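Local coordinates for protein beta-agarase (Persicobacter, PDB 6AII) that probably cleaves agarose as a GH16 family beta-agarase that yields neoagarobiose, its catalytic domain carrying a bound calcium ion, at residues 89-92 with 93-96. Sequence-based numbering, arbitrary orientation.
Sequences FRNS and HDGT
Asn91 and Thr96 close the neck of a tight beta hairpin: the amide N of Asn91 reaches the carbonyl O of Thr96 at 2.7 Å, an almost straight bond with 172° at the hydrogen. The chain then folds back over Asn91, whose own carbonyl O takes two backbone donors. Gly95 N reaches Asn91 O at 2.8 Å, nearly in line with the C=O bond, while Asp94 N approaches the same oxygen from above the carbonyl plane at 3.1 Å. Gly95 has a positive phi that would push a beta carbon into the carbonyl O of Asp94, so glycine suits the position, and Arg90 CG rests 3.5 Å from Gly95 O.

The Asn91 side chain works inside the turn as well. Its CG lies anti to the backbone N (chi1 179°) and beside the carbonyl carbon, which turns the amide toward the backbone of His93, and Asn91 OD1 accepts from His93 N at 3.1 Å, again from above the plane. The other end of the amide, ND2, donates to a water that in turn donates to Asp94 OD2, bridging two side chains whose planes lie 58° apart. Asp94 OD1 is used too: Thr96 N meets it at 3.0 Å on the anti side, making an Asx turn. Replacing Asn91 with an alanine removes the amide, which would probably leave His93 N without its acceptor and the bridging water without one of its mates, giving the tip of the turn more freedom to move.

Ser92 N is satisfied outside the turn by Asp290, and Thr96 OG1 pairs with His98. The hairpin joins strand 86-90 to its antiparallel neighbour 97-110 at the protein surface; helix 290-294 packs against it, with Leu294 touching Phe89 and Asn91 and Trp291 meeting His93.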
loop_
_atom_site.group_PDB
_atom_site.type_symbol
_atom_site.label_atom_id
_atom_site.label_comp_id
_atom_site.label_asym_id
_atom_site.label_seq_id
_atom_site.Cartn_x
_atom_site.Cartn_y
_atom_site.Cartn_z
ATOM N N PHE A 89 -17.257 7.069 -14.569
ATOM C CA PHE A 89 -16.479 5.866 -14.373
ATOM C C PHE A 89 -17.342 4.618 -14.340
ATOM O O PHE A 89 -18.556 4.694 -14.053
ATOM C CB PHE A 89 -15.705 5.958 -13.048
ATOM C CG PHE A 89 -16.631 6.162 -11.861
ATOM C CD1 PHE A 89 -17.075 7.418 -11.463
ATOM C CD2 PHE A 89 -17.075 5.049 -11.162
ATOM C CE1 PHE A 89 -17.907 7.556 -10.370
ATOM C CE2 PHE A 89 -17.927 5.195 -10.078
ATOM C CZ PHE A 89 -18.341 6.443 -9.693
ATOM N N ARG A 90 -16.729 3.478 -14.584
ATOM C CA ARG A 90 -17.475 2.205 -14.671
ATOM C C ARG A 90 -17.536 1.586 -13.279
ATOM O O ARG A 90 -16.556 1.573 -12.554
ATOM C CB ARG A 90 -16.758 1.316 -15.706
ATOM C CG ARG A 90 -17.621 0.421 -16.579
ATOM C CD ARG A 90 -16.831 -0.347 -17.655
ATOM N NE ARG A 90 -16.305 0.466 -18.785
ATOM C CZ ARG A 90 -16.691 0.387 -20.090
ATOM N NH1 ARG A 90 -16.068 1.119 -21.043
ATOM N NH2 ARG A 90 -17.713 -0.412 -20.407
ATOM N N ASN A 91 -18.705 1.124 -12.902
ATOM C CA ASN A 91 -18.872 0.237 -11.733
ATOM C C ASN A 91 -18.330 -1.156 -12.087
ATOM O O ASN A 91 -18.885 -1.875 -12.926
ATOM C CB ASN A 91 -20.327 0.207 -11.296
ATOM C CG ASN A 91 -20.548 -0.719 -10.118
ATOM O OD1 ASN A 91 -19.614 -1.280 -9.581
ATOM N ND2 ASN A 91 -21.778 -0.876 -9.711
ATOM N N SER A 92 -17.189 -1.524 -11.540
ATOM C CA SER A 92 -16.517 -2.773 -11.922
ATOM C C SER A 92 -17.406 -4.003 -11.614
ATOM O O SER A 92 -17.174 -5.096 -12.165
ATOM C CB SER A 92 -15.189 -2.905 -11.232
ATOM O OG SER A 92 -15.426 -2.903 -9.837
ATOM N N HIS A 93 -18.411 -3.871 -10.765
ATOM C CA HIS A 93 -19.185 -5.043 -10.367
ATOM C C HIS A 93 -20.262 -5.343 -11.422
ATOM O O HIS A 93 -20.809 -6.462 -11.445
ATOM C CB HIS A 93 -19.787 -4.844 -8.965
ATOM C CG HIS A 93 -18.767 -4.774 -7.861
ATOM N ND1 HIS A 93 -19.069 -5.066 -6.543
ATOM C CD2 HIS A 93 -17.451 -4.444 -7.865
ATOM C CE1 HIS A 93 -17.994 -4.903 -5.790
ATOM N NE2 HIS A 93 -16.988 -4.516 -6.576
ATOM N N ASP A 94 -20.623 -4.389 -12.297
ATOM C CA ASP A 94 -21.700 -4.717 -13.272
ATOM C C ASP A 94 -21.538 -4.010 -14.616
ATOM O O ASP A 94 -22.395 -4.198 -15.466
ATOM C CB ASP A 94 -23.089 -4.393 -12.731
ATOM C CG ASP A 94 -23.309 -2.926 -12.500
ATOM O OD1 ASP A 94 -22.506 -2.125 -13.043
ATOM O OD2 ASP A 94 -24.242 -2.602 -11.758
ATOM N N GLY A 95 -20.475 -3.255 -14.831
ATOM C CA GLY A 95 -20.183 -2.750 -16.153
ATOM C C GLY A 95 -20.871 -1.434 -16.471
ATOM O O GLY A 95 -20.656 -0.980 -17.602
ATOM N N THR A 96 -21.650 -0.822 -15.573
ATOM C CA THR A 96 -22.351 0.422 -15.897
ATOM C C THR A 96 -21.567 1.676 -15.467
ATOM O O THR A 96 -20.851 1.677 -14.510
ATOM C CB THR A 96 -23.753 0.529 -15.299
ATOM O OG1 THR A 96 -23.665 0.572 -13.879
ATOM C CG2 THR A 96 -24.646 -0.578 -15.835
HETATM O O HOH W 1 -24.162 0.153 -10.827
#